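Long-range contact in response regulator (Pseudomonas putida, PDB 3HDV), which probably relays signals in a two-component pathway through a receiver domain likely to be controlled by phosphorylation: residues 21-33 and 114-127. Residues are numbered along the deposited sequence; the frame is centred on the assembly and turned at random.
Sequences EALILYLKSRGID and LGKLLELVNKELKI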
ATOM      1  N   GLU B  21       1.408   4.402  -0.670  1.00 27.13           N
ATOM      2  CA  GLU B  21       1.796   3.941   0.666  1.00 27.80           C
ATOM      3  C   GLU B  21       1.747   2.414   0.871  1.00 26.64           C
ATOM      4  O   GLU B  21       2.598   1.882   1.585  1.00 27.01           O
ATOM      5  CB  GLU B  21       1.057   4.709   1.797  1.00 27.21           C
ATOM      6  CG  GLU B  21       1.517   6.246   1.899  1.00 31.46           C
ATOM      7  CD  GLU B  21       3.039   6.555   2.264  1.00 39.57           C
ATOM      8  OE1 GLU B  21       3.781   5.745   2.977  1.00 40.92           O
ATOM      9  OE2 GLU B  21       3.504   7.685   1.827  1.00 40.20           O
ATOM     10  N   ALA B  22       0.781   1.735   0.240  1.00 26.87           N
ATOM     11  CA  ALA B  22       0.656   0.234   0.295  1.00 25.91           C
ATOM     12  C   ALA B  22       1.875  -0.449  -0.284  1.00 26.10           C
ATOM     13  O   ALA B  22       2.437  -1.352   0.337  1.00 26.03           O
ATOM     14  CB  ALA B  22      -0.618  -0.267  -0.383  1.00 24.72           C
ATOM     15  N   LEU B  23       2.328   0.029  -1.441  1.00 25.85           N
ATOM     16  CA  LEU B  23       3.506  -0.512  -2.104  1.00 27.02           C
ATOM     17  C   LEU B  23       4.767  -0.178  -1.318  1.00 27.55           C
ATOM     18  O   LEU B  23       5.665  -1.009  -1.188  1.00 26.84           O
ATOM     19  CB  LEU B  23       3.623   0.004  -3.528  1.00 25.66           C
ATOM     20  CG  LEU B  23       4.560  -0.638  -4.539  1.00 32.29           C
ATOM     21  CD1 LEU B  23       4.501  -2.244  -4.520  1.00 36.65           C
ATOM     22  CD2 LEU B  23       4.270  -0.115  -5.947  1.00 28.87           C
ATOM     23  N   ILE B  24       4.851   1.031  -0.786  1.00 27.69           N
ATOM     24  CA  ILE B  24       6.034   1.338   0.063  1.00 28.11           C
ATOM     25  C   ILE B  24       6.112   0.366   1.265  1.00 29.55           C
ATOM     26  O   ILE B  24       7.193  -0.156   1.586  1.00 29.37           O
ATOM     27  CB  ILE B  24       6.029   2.783   0.532  1.00 27.33           C
ATOM     28  CG1 ILE B  24       6.306   3.681  -0.675  1.00 23.95           C
ATOM     29  CG2 ILE B  24       7.042   2.937   1.661  1.00 27.87           C
ATOM     30  CD1 ILE B  24       6.077   5.197  -0.408  1.00 29.33           C
ATOM     31  N   LEU B  25       4.965   0.136   1.909  1.00 28.84           N
ATOM     32  CA  LEU B  25       4.886  -0.813   3.014  1.00 30.62           C
ATOM     33  C   LEU B  25       5.306  -2.241   2.572  1.00 31.02           C
ATOM     34  O   LEU B  25       6.022  -2.941   3.288  1.00 31.86           O
ATOM     35  CB  LEU B  25       3.462  -0.848   3.596  1.00 29.64           C
ATOM     36  CG  LEU B  25       3.241  -1.879   4.703  1.00 30.37           C
ATOM     37  CD1 LEU B  25       4.117  -1.525   5.930  1.00 27.79           C
ATOM     38  CD2 LEU B  25       1.746  -1.955   5.063  1.00 28.73           C
ATOM     39  N   TYR B  26       4.813  -2.679   1.424  1.00 31.43           N
ATOM     40  CA  TYR B  26       5.130  -4.003   0.926  1.00 31.79           C
ATOM     41  C   TYR B  26       6.636  -4.102   0.712  1.00 32.70           C
ATOM     42  O   TYR B  26       7.258  -5.048   1.205  1.00 31.63           O
ATOM     43  CB  TYR B  26       4.337  -4.347  -0.339  1.00 32.80           C
ATOM     44  CG  TYR B  26       4.515  -5.792  -0.786  1.00 35.95           C
ATOM     45  CD1 TYR B  26       3.739  -6.815  -0.220  1.00 38.49           C
ATOM     46  CD2 TYR B  26       5.481  -6.142  -1.743  1.00 35.16           C
ATOM     47  CE1 TYR B  26       3.921  -8.169  -0.602  1.00 40.35           C
ATOM     48  CE2 TYR B  26       5.676  -7.488  -2.140  1.00 38.94           C
ATOM     49  CZ  TYR B  26       4.887  -8.490  -1.563  1.00 41.03           C
ATOM     50  OH  TYR B  26       5.044  -9.814  -1.968  1.00 42.19           O
ATOM     51  N   LEU B  27       7.227  -3.125   0.013  1.00 31.84           N
ATOM     52  CA  LEU B  27       8.693  -3.103  -0.206  1.00 31.89           C
ATOM     53  C   LEU B  27       9.472  -3.117   1.090  1.00 32.81           C
ATOM     54  O   LEU B  27      10.386  -3.942   1.269  1.00 31.80           O
ATOM     55  CB  LEU B  27       9.116  -1.917  -1.087  1.00 31.56           C
ATOM     56  CG  LEU B  27       8.597  -2.042  -2.524  1.00 30.34           C
ATOM     57  CD1 LEU B  27       8.730  -0.699  -3.307  1.00 30.23           C
ATOM     58  CD2 LEU B  27       9.346  -3.173  -3.267  1.00 28.08           C
ATOM     59  N   LYS B  28       9.101  -2.225   2.006  1.00 33.60           N
ATOM     60  CA  LYS B  28       9.702  -2.216   3.357  1.00 35.23           C
ATOM     61  C   LYS B  28       9.493  -3.526   4.159  1.00 35.26           C
ATOM     62  O   LYS B  28      10.442  -4.025   4.784  1.00 36.30           O
ATOM     63  CB  LYS B  28       9.358  -0.935   4.149  1.00 34.48           C
ATOM     64  CG  LYS B  28       9.846   0.407   3.435  1.00 36.64           C
ATOM     65  CD  LYS B  28       9.688   1.604   4.416  1.00 36.48           C
ATOM     66  CE  LYS B  28      10.131   2.904   3.854  1.00 38.81           C
ATOM     67  NZ  LYS B  28       9.922   4.039   4.854  1.00 41.22           N
ATOM     68  N   SER B  29       8.307  -4.125   4.099  1.00 35.84           N
ATOM     69  CA  SER B  29       8.067  -5.407   4.809  1.00 36.22           C
ATOM     70  C   SER B  29       8.986  -6.522   4.291  1.00 38.67           C
ATOM     71  O   SER B  29       9.190  -7.515   4.990  1.00 37.95           O
ATOM     72  CB  SER B  29       6.610  -5.872   4.717  1.00 35.48           C
ATOM     73  OG  SER B  29       6.337  -6.411   3.446  1.00 33.17           O
ATOM     74  N   ARG B  30       9.531  -6.336   3.073  1.00 40.16           N
ATOM     75  CA  ARG B  30      10.447  -7.305   2.437  1.00 41.35           C
ATOM     76  C   ARG B  30      11.894  -6.852   2.512  1.00 41.42           C
ATOM     77  O   ARG B  30      12.738  -7.368   1.780  1.00 42.51           O
ATOM     78  CB  ARG B  30      10.053  -7.552   0.972  1.00 41.86           C
ATOM     79  CG  ARG B  30       8.660  -8.166   0.786  1.00 43.67           C
ATOM     80  CD  ARG B  30       8.546  -9.474   1.546  1.00 50.00           C
ATOM     81  NE  ARG B  30       9.489 -10.457   1.021  1.00 57.66           N
ATOM     82  CZ  ARG B  30       9.801 -11.625   1.587  1.00 62.47           C
ATOM     83  NH1 ARG B  30       9.243 -12.013   2.744  1.00 62.21           N
ATOM     84  NH2 ARG B  30      10.689 -12.414   0.980  1.00 64.59           N
ATOM     85  N   GLY B  31      12.171  -5.898   3.403  1.00 41.31           N
ATOM     86  CA  GLY B  31      13.504  -5.344   3.614  1.00 40.79           C
ATOM     87  C   GLY B  31      14.065  -4.380   2.584  1.00 40.88           C
ATOM     88  O   GLY B  31      15.292  -4.123   2.580  1.00 40.97           O
ATOM     89  N   ILE B  32      13.195  -3.825   1.721  1.00 39.25           N
ATOM     90  CA  ILE B  32      13.623  -2.881   0.689  1.00 36.66           C
ATOM     91  C   ILE B  32      13.118  -1.465   1.018  1.00 37.11           C
ATOM     92  O   ILE B  32      11.897  -1.234   1.121  1.00 36.09           O
ATOM     93  CB  ILE B  32      13.100  -3.282  -0.709  1.00 36.93           C
ATOM     94  CG1 ILE B  32      13.629  -4.675  -1.132  1.00 36.53           C
ATOM     95  CG2 ILE B  32      13.445  -2.208  -1.744  1.00 34.04           C
ATOM     96  CD1 ILE B  32      12.770  -5.358  -2.153  1.00 36.84           C
ATOM     97  N   ASP B  33      14.058  -0.534   1.172  1.00 34.81           N
ATOM     98  CA  ASP B  33      13.759   0.861   1.419  1.00 36.01           C
ATOM     99  C   ASP B  33      13.007   1.481   0.228  1.00 33.25           C
ATOM    100  O   ASP B  33      13.339   1.212  -0.921  1.00 32.19           O
ATOM    101  CB  ASP B  33      15.068   1.587   1.552  1.00 37.64           C
ATOM    102  CG  ASP B  33      15.036   2.649   2.573  1.00 45.16           C
ATOM    103  OD1 ASP B  33      13.911   3.030   3.047  1.00 51.60           O
ATOM    104  OD2 ASP B  33      16.173   3.111   2.890  1.00 53.09           O
ATOM    105  N   LEU B 114       2.247  -9.193  -6.942  1.00 36.54           N
ATOM    106  CA  LEU B 114       3.286  -8.791  -6.000  1.00 36.65           C
ATOM    107  C   LEU B 114       4.515  -9.713  -6.003  1.00 36.73           C
ATOM    108  O   LEU B 114       5.667  -9.253  -5.928  1.00 36.52           O
ATOM    109  CB  LEU B 114       2.674  -8.676  -4.596  1.00 36.75           C
ATOM    110  CG  LEU B 114       1.733  -7.475  -4.414  1.00 37.50           C
ATOM    111  CD1 LEU B 114       1.105  -7.546  -3.050  1.00 37.72           C
ATOM    112  CD2 LEU B 114       2.518  -6.191  -4.514  1.00 38.08           C
ATOM    113  N   GLY B 115       4.265 -11.025  -6.093  1.00 37.24           N
ATOM    114  CA  GLY B 115       5.349 -11.968  -6.138  1.00 36.94           C
ATOM    115  C   GLY B 115       6.182 -11.710  -7.372  1.00 37.13           C
ATOM    116  O   GLY B 115       7.412 -11.674  -7.275  1.00 37.38           O
ATOM    117  N   LYS B 116       5.543 -11.544  -8.529  1.00 36.56           N
ATOM    118  CA  LYS B 116       6.305 -11.203  -9.750  1.00 37.24           C
ATOM    119  C   LYS B 116       7.019  -9.848  -9.624  1.00 36.26           C
ATOM    120  O   LYS B 116       8.193  -9.692 -10.034  1.00 36.22           O
ATOM    121  CB  LYS B 116       5.395 -11.166 -10.972  1.00 37.47           C
ATOM    122  CG  LYS B 116       6.090 -10.792 -12.314  1.00 39.69           C
ATOM    123  CD  LYS B 116       5.020 -10.443 -13.377  1.00 39.54           C
ATOM    124  CE  LYS B 116       5.568 -10.493 -14.837  1.00 44.09           C
ATOM    125  NZ  LYS B 116       4.436 -10.320 -15.862  1.00 45.15           N
ATOM    126  N   LEU B 117       6.311  -8.859  -9.082  1.00 35.00           N
ATOM    127  CA  LEU B 117       6.954  -7.540  -8.827  1.00 34.12           C
ATOM    128  C   LEU B 117       8.244  -7.658  -8.002  1.00 32.91           C
ATOM    129  O   LEU B 117       9.270  -7.082  -8.359  1.00 31.49           O
ATOM    130  CB  LEU B 117       5.990  -6.553  -8.147  1.00 32.74           C
ATOM    131  CG  LEU B 117       6.519  -5.130  -7.879  1.00 33.57           C
ATOM    132  CD1 LEU B 117       7.075  -4.366  -9.138  1.00 33.26           C
ATOM    133  CD2 LEU B 117       5.382  -4.282  -7.223  1.00 34.97           C
ATOM    134  N   LEU B 118       8.167  -8.368  -6.885  1.00 33.66           N
ATOM    135  CA  LEU B 118       9.312  -8.524  -6.023  1.00 36.42           C
ATOM    136  C   LEU B 118      10.492  -9.235  -6.749  1.00 36.67           C
ATOM    137  O   LEU B 118      11.668  -8.840  -6.617  1.00 36.41           O
ATOM    138  CB  LEU B 118       8.873  -9.215  -4.727  1.00 36.32           C
ATOM    139  CG  LEU B 118       9.887  -9.344  -3.597  1.00 40.03           C
ATOM    140  CD1 LEU B 118      10.144  -7.978  -2.875  1.00 35.72           C
ATOM    141  CD2 LEU B 118       9.537 -10.576  -2.593  1.00 39.94           C
ATOM    142  N   GLU B 119      10.183 -10.246  -7.559  1.00 37.92           N
ATOM    143  CA  GLU B 119      11.218 -10.925  -8.374  1.00 39.17           C
ATOM    144  C   GLU B 119      11.944  -9.938  -9.277  1.00 38.50           C
ATOM    145  O   GLU B 119      13.166  -9.918  -9.310  1.00 38.36           O
ATOM    146  CB  GLU B 119      10.591 -12.025  -9.228  1.00 40.35           C
ATOM    147  CG  GLU B 119      10.295 -13.271  -8.446  1.00 45.87           C
ATOM    148  CD  GLU B 119       9.630 -14.354  -9.283  1.00 55.96           C
ATOM    149  OE1 GLU B 119       8.810 -15.118  -8.696  1.00 59.24           O
ATOM    150  OE2 GLU B 119       9.905 -14.428 -10.515  1.00 58.28           O
ATOM    151  N   LEU B 120      11.185  -9.104 -10.001  1.00 38.11           N
ATOM    152  CA  LEU B 120      11.774  -8.037 -10.826  1.00 37.96           C
ATOM    153  C   LEU B 120      12.603  -7.049 -10.021  1.00 38.05           C
ATOM    154  O   LEU B 120      13.683  -6.688 -10.452  1.00 38.50           O
ATOM    155  CB  LEU B 120      10.705  -7.278 -11.613  1.00 37.84           C
ATOM    156  CG  LEU B 120       9.812  -8.062 -12.553  1.00 39.48           C
ATOM    157  CD1 LEU B 120       8.654  -7.152 -13.041  1.00 39.69           C
ATOM    158  CD2 LEU B 120      10.598  -8.672 -13.729  1.00 43.26           C
ATOM    159  N   VAL B 121      12.101  -6.608  -8.867  1.00 37.82           N
ATOM    160  CA  VAL B 121      12.836  -5.666  -8.004  1.00 39.14           C
ATOM    161  C   VAL B 121      14.168  -6.240  -7.458  1.00 39.95           C
ATOM    162  O   VAL B 121      15.236  -5.608  -7.577  1.00 39.72           O
ATOM    163  CB  VAL B 121      11.943  -5.155  -6.824  1.00 38.71           C
ATOM    164  CG1 VAL B 121      12.770  -4.385  -5.847  1.00 39.84           C
ATOM    165  CG2 VAL B 121      10.789  -4.304  -7.348  1.00 37.23           C
ATOM    166  N   ASN B 122      14.086  -7.426  -6.861  1.00 40.67           N
ATOM    167  CA  ASN B 122      15.263  -8.166  -6.372  1.00 42.19           C
ATOM    168  C   ASN B 122      16.321  -8.364  -7.448  1.00 43.20           C
ATOM    169  O   ASN B 122      17.514  -8.119  -7.202  1.00 43.81           O
ATOM    170  CB  ASN B 122      14.828  -9.514  -5.779  1.00 41.46           C
ATOM    171  CG  ASN B 122      14.183  -9.359  -4.402  1.00 41.66           C
ATOM    172  OD1 ASN B 122      14.403  -8.366  -3.732  1.00 41.51           O
ATOM    173  ND2 ASN B 122      13.401 -10.353  -3.973  1.00 41.20           N
ATOM    174  N   LYS B 123      15.878  -8.752  -8.646  1.00 43.43           N
ATOM    175  CA  LYS B 123      16.765  -8.932  -9.781  1.00 45.70           C
ATOM    176  C   LYS B 123      17.445  -7.641 -10.221  1.00 46.01           C
ATOM    177  O   LYS B 123      18.672  -7.615 -10.438  1.00 46.23           O
ATOM    178  CB  LYS B 123      16.002  -9.589 -10.942  1.00 46.40           C
ATOM    179  CG  LYS B 123      16.793  -9.703 -12.253  1.00 49.97           C
ATOM    180  CD  LYS B 123      16.188 -10.801 -13.134  1.00 55.75           C
ATOM    181  CE  LYS B 123      16.658 -10.702 -14.594  1.00 60.97           C
ATOM    182  NZ  LYS B 123      15.918 -11.673 -15.485  1.00 62.49           N
ATOM    183  N   GLU B 124      16.669  -6.570 -10.381  1.00 46.08           N
ATOM    184  CA  GLU B 124      17.237  -5.277 -10.747  1.00 47.19           C
ATOM    185  C   GLU B 124      18.173  -4.719  -9.695  1.00 48.02           C
ATOM    186  O   GLU B 124      19.202  -4.143 -10.026  1.00 48.46           O
ATOM    187  CB  GLU B 124      16.151  -4.249 -11.046  1.00 47.03           C
ATOM    188  CG  GLU B 124      15.598  -4.335 -12.451  1.00 46.86           C
ATOM    189  CD  GLU B 124      16.640  -4.073 -13.543  1.00 47.14           C
ATOM    190  OE1 GLU B 124      17.282  -3.006 -13.585  1.00 48.14           O
ATOM    191  OE2 GLU B 124      16.781  -4.931 -14.404  1.00 48.47           O
ATOM    192  N   LEU B 125      17.813  -4.895  -8.435  1.00 49.40           N
ATOM    193  CA  LEU B 125      18.601  -4.370  -7.332  1.00 52.23           C
ATOM    194  C   LEU B 125      19.724  -5.314  -6.864  1.00 53.80           C
ATOM    195  O   LEU B 125      20.425  -5.007  -5.880  1.00 54.56           O
ATOM    196  CB  LEU B 125      17.691  -4.022  -6.153  1.00 51.92           C
ATOM    197  CG  LEU B 125      16.669  -2.882  -6.326  1.00 52.23           C
ATOM    198  CD1 LEU B 125      15.860  -2.719  -5.039  1.00 51.58           C
ATOM    199  CD2 LEU B 125      17.331  -1.568  -6.729  1.00 50.66           C
ATOM    200  N   LYS B 126      19.868  -6.446  -7.562  1.00 55.22           N
ATOM    201  CA  LYS B 126      20.756  -7.563  -7.196  1.00 56.89           C
ATOM    202  C   LYS B 126      20.666  -7.963  -5.717  1.00 57.67           C
ATOM    203  O   LYS B 126      21.665  -7.970  -5.010  1.00 58.23           O
ATOM    204  CB  LYS B 126      22.191  -7.255  -7.621  1.00 57.18           C
ATOM    205  CG  LYS B 126      22.285  -6.753  -9.066  1.00 59.66           C
ATOM    206  CD  LYS B 126      23.597  -6.016  -9.328  1.00 64.69           C
ATOM    207  CE  LYS B 126      23.480  -5.091 -10.564  1.00 68.09           C
ATOM    208  NZ  LYS B 126      22.934  -3.709 -10.230  1.00 69.37           N
ATOM    209  N   ILE B 127      19.461  -8.283  -5.245  1.00 58.47           N
ATOM    210  CA  ILE B 127      19.275  -8.791  -3.873  1.00 59.04           C
ATOM    211  C   ILE B 127      18.825 -10.264  -3.904  1.00 59.17           C
ATOM    212  O   ILE B 127      17.735 -10.592  -4.389  1.00 58.28           O
ATOM    213  CB  ILE B 127      18.234  -7.974  -3.050  1.00 59.06           C
ATOM    214  CG1 ILE B 127      18.352  -6.473  -3.301  1.00 59.94           C
ATOM    215  CG2 ILE B 127      18.362  -8.292  -1.567  1.00 59.36           C
ATOM    216  CD1 ILE B 127      17.065  -5.738  -3.029  1.00 59.14           C
TER
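Y26 carries the only ring in the contact between the first and last helices of this CheY-like receiver domain and packs chiefly on L114. The helices lie beside each other on the same side of the parallel sheet, and the axes of 21-29 and 114-124 cross at -62°. L114 CD1 lies over one face of the phenol, toward its rim, in a CH-pi contact 4.1 Å from the centroid of the Y26 ring, while L118 CB is a looser neighbour near the ring plane. R30 CG, from the same segment as Y26, lies above the opposite face, toward its rim. The ring is carried out toward helix 114-124 because CG of Y26 stands anti to the backbone N (chi1 -173°). A serine here would probably strip L114 of its aromatic cover and open a gap between L114 and R30.

Most of the remaining contacts are between aliphatic side chains. L23 and L117 meet tip to tip, CD1 of L23 tightly against CD2 of L117 at 3.5 Å, and both also rest on I57 of the central strand. Beyond the Schellman motif that ends helix 17-29 at G31, I32 sends CD1 to L118 CD1 and V121 CG1, each 3.8 Å away, and its CG2 to L125 CD1.

Among polar groups, R30 NE lies 3.6 Å from L118 CD2 and is buried without a partner. L25 of a second subunit packs on Y26 and R30. No hydrogen bond or salt bridge spans the interface, so the mutual position of the two segments rests on the fit of apolar side chains rather than on directional bonds.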